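Local coordinates for sigma-C capsid protein (Avian reovirus, PDB 2VRS) that attaches the virus to host cells as a homotrimeric fibre of the capsid and induces apoptosis, at residues N121-S126 against T197-S202. Sequence-based numbering, arbitrary orientation.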
ATOM      1  N   ASN C 121      12.799  36.733  -6.115  1.00 32.88           N
ATOM      2  CA  ASN C 121      11.534  37.219  -5.635  1.00 30.48           C
ATOM      3  C   ASN C 121      10.503  37.165  -6.724  1.00 28.82           C
ATOM      4  O   ASN C 121      10.809  36.806  -7.866  1.00 29.35           O
ATOM      5  CB  ASN C 121      11.680  38.651  -5.179  1.00 29.67           C
ATOM      6  CG  ASN C 121      12.209  39.546  -6.277  1.00 33.42           C
ATOM      7  OD1 ASN C 121      11.425  40.155  -6.996  1.00 42.49           O
ATOM      8  ND2 ASN C 121      13.534  39.604  -6.440  1.00 35.88           N
ATOM      9  N   LEU C 122       9.285  37.506  -6.337  1.00 25.45           N
ATOM     10  CA  LEU C 122       8.166  37.457  -7.253  1.00 25.08           C
ATOM     11  C   LEU C 122       7.360  38.708  -7.020  1.00 25.85           C
ATOM     12  O   LEU C 122       6.981  39.027  -5.888  1.00 25.73           O
ATOM     13  CB  LEU C 122       7.340  36.189  -6.946  1.00 27.57           C
ATOM     14  CG  LEU C 122       6.269  35.748  -7.923  1.00 29.76           C
ATOM     15  CD1 LEU C 122       6.894  35.118  -9.148  1.00 21.91           C
ATOM     16  CD2 LEU C 122       5.330  34.743  -7.217  1.00 28.32           C
ATOM     17  N   THR C 123       7.134  39.477  -8.085  1.00 24.40           N
ATOM     18  CA  THR C 123       6.311  40.665  -7.968  1.00 25.46           C
ATOM     19  C   THR C 123       4.858  40.243  -8.125  1.00 24.20           C
ATOM     20  O   THR C 123       4.530  39.496  -9.046  1.00 28.73           O
ATOM     21  CB  THR C 123       6.670  41.683  -9.071  1.00 29.83           C
ATOM     22  OG1 THR C 123       7.975  42.186  -8.791  1.00 33.36           O
ATOM     23  CG2 THR C 123       5.654  42.830  -9.097  1.00 25.75           C
ATOM     24  N   VAL C 124       4.029  40.679  -7.179  1.00 27.94           N
ATOM     25  CA  VAL C 124       2.603  40.339  -7.160  1.00 27.16           C
ATOM     26  C   VAL C 124       1.829  41.635  -7.259  1.00 32.99           C
ATOM     27  O   VAL C 124       2.353  42.707  -6.941  1.00 33.82           O
ATOM     28  CB  VAL C 124       2.169  39.540  -5.881  1.00 27.84           C
ATOM     29  CG1 VAL C 124       2.832  38.151  -5.870  1.00 29.51           C
ATOM     30  CG2 VAL C 124       2.475  40.312  -4.598  1.00 27.17           C
ATOM     31  N   THR C 125       0.586  41.536  -7.716  1.00 30.88           N
ATOM     32  CA  THR C 125      -0.249  42.724  -7.901  1.00 30.36           C
ATOM     33  C   THR C 125      -1.599  42.635  -7.214  1.00 34.45           C
ATOM     34  O   THR C 125      -2.373  43.583  -7.252  1.00 31.67           O
ATOM     35  CB  THR C 125      -0.457  43.017  -9.392  1.00 29.91           C
ATOM     36  OG1 THR C 125      -1.084  41.897 -10.015  1.00 31.79           O
ATOM     37  CG2 THR C 125       0.880  43.255 -10.081  1.00 34.06           C
ATOM     38  N   SER C 126      -1.870  41.517  -6.550  1.00 30.11           N
ATOM     39  CA  SER C 126      -3.181  41.287  -5.979  1.00 31.10           C
ATOM     40  C   SER C 126      -3.071  40.589  -4.629  1.00 30.02           C
ATOM     41  O   SER C 126      -1.960  40.404  -4.121  1.00 30.59           O
ATOM     42  CB  SER C 126      -4.040  40.494  -6.969  1.00 33.22           C
ATOM     43  OG  SER C 126      -5.312  40.218  -6.408  1.00 47.04           O
ATOM     44  N   THR C 197       0.577  46.292  -5.798  1.00 39.73           N
ATOM     45  CA  THR C 197       1.908  45.882  -6.263  1.00 40.51           C
ATOM     46  C   THR C 197       2.841  45.759  -5.065  1.00 40.94           C
ATOM     47  O   THR C 197       2.870  46.625  -4.183  1.00 43.77           O
ATOM     48  CB  THR C 197       2.481  46.832  -7.359  1.00 40.22           C
ATOM     49  OG1 THR C 197       1.722  46.679  -8.572  1.00 45.22           O
ATOM     50  CG2 THR C 197       3.945  46.507  -7.681  1.00 39.75           C
ATOM     51  N   ALA C 198       3.585  44.656  -5.033  1.00 34.70           N
ATOM     52  CA  ALA C 198       4.448  44.339  -3.910  1.00 30.61           C
ATOM     53  C   ALA C 198       5.352  43.220  -4.333  1.00 30.83           C
ATOM     54  O   ALA C 198       5.177  42.633  -5.402  1.00 30.42           O
ATOM     55  CB  ALA C 198       3.630  43.925  -2.709  1.00 34.77           C
ATOM     56  N   ASN C 199       6.347  42.950  -3.504  1.00 31.69           N
ATOM     57  CA  ASN C 199       7.336  41.942  -3.796  1.00 30.52           C
ATOM     58  C   ASN C 199       7.362  40.965  -2.635  1.00 28.51           C
ATOM     59  O   ASN C 199       7.367  41.373  -1.471  1.00 32.21           O
ATOM     60  CB  ASN C 199       8.708  42.612  -3.971  1.00 33.68           C
ATOM     61  CG  ASN C 199       9.746  41.685  -4.551  1.00 40.88           C
ATOM     62  OD1 ASN C 199      10.702  41.306  -3.869  1.00 43.81           O
ATOM     63  ND2 ASN C 199       9.565  41.306  -5.821  1.00 41.94           N
ATOM     64  N   ILE C 200       7.328  39.677  -2.968  1.00 28.76           N
ATOM     65  CA  ILE C 200       7.533  38.623  -1.984  1.00 22.09           C
ATOM     66  C   ILE C 200       8.812  37.848  -2.322  1.00 27.35           C
ATOM     67  O   ILE C 200       9.168  37.666  -3.488  1.00 26.16           O
ATOM     68  CB  ILE C 200       6.249  37.704  -1.847  1.00 23.33           C
ATOM     69  CG1 ILE C 200       6.047  36.857  -3.108  1.00 22.85           C
ATOM     70  CG2 ILE C 200       4.999  38.550  -1.515  1.00 26.97           C
ATOM     71  CD1 ILE C 200       4.960  35.776  -2.995  1.00 25.88           C
ATOM     72  N   ARG C 201       9.543  37.432  -1.302  1.00 21.71           N
ATOM     73  CA  ARG C 201      10.804  36.749  -1.541  1.00 21.05           C
ATOM     74  C   ARG C 201      10.934  35.632  -0.535  1.00 20.34           C
ATOM     75  O   ARG C 201      10.057  35.465   0.328  1.00 18.71           O
ATOM     76  CB  ARG C 201      11.987  37.736  -1.428  1.00 22.90           C
ATOM     77  CG  ARG C 201      12.113  38.357  -0.026  1.00 26.71           C
ATOM     78  CD  ARG C 201      13.317  39.306   0.122  1.00 29.01           C
ATOM     79  NE  ARG C 201      13.234  40.059   1.374  1.00 31.78           N
ATOM     80  CZ  ARG C 201      13.891  39.771   2.484  1.00 44.68           C
ATOM     81  NH1 ARG C 201      14.728  38.732   2.522  1.00 41.64           N
ATOM     82  NH2 ARG C 201      13.717  40.549   3.552  1.00 45.14           N
ATOM     83  N   SER C 202      12.003  34.837  -0.649  1.00 17.98           N
ATOM     84  CA  SER C 202      12.232  33.701   0.274  1.00 21.79           C
ATOM     85  C   SER C 202      11.002  32.780   0.305  1.00 22.29           C
ATOM     86  O   SER C 202      10.524  32.373   1.385  1.00 21.76           O
ATOM     87  CB  SER C 202      12.523  34.179   1.713  1.00 25.08           C
ATOM     88  OG  SER C 202      13.680  35.018   1.728  1.00 29.05           O
TER
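Asn199 reaches diagonally over the strand pair to Asn121, and the two side chains meet at about a right angle, their amide planes turned 65° apart. ND2 of Asn199 points at OD1 of Asn121 along a fairly straight N-H...O line, but the modelled separation of 2.5 Å is too short to be trusted, so the length of this hydrogen bond is doubtful. Asn199 leans toward the other strand because its CG lies anti to the backbone N (chi1 -168°), which also leaves its ND2 3.5 Å from OG1 of Thr123. The same face carries Arg201, whose CB lies beside that of Asn121 while the extended chain leads away. Strands 121-124 and 198-201 run antiparallel in the beta-barrel of the C-terminal domain, far from the N-terminal helix 3-38. Leu122 and Ile200 form one hydrogen-bonded pair (Leu122 N to Ile200 O, 2.9 Å), Val124 and Ala198 the next (Val124 N to Ala198 O, 2.9 Å). On the face opposite the asparagines the side chains meet through apolar atoms: CB of Leu122 packs on CG1 of Ile200 at 4.1 Å, and Val124 splits its branches, CG2 against CB of Ala198 and CG1 toward CD1 of Ile200. Phe165 and Arg167 of strand 159-167 also touch this face, at Ile200 and at Val124 and Ala198 respectively.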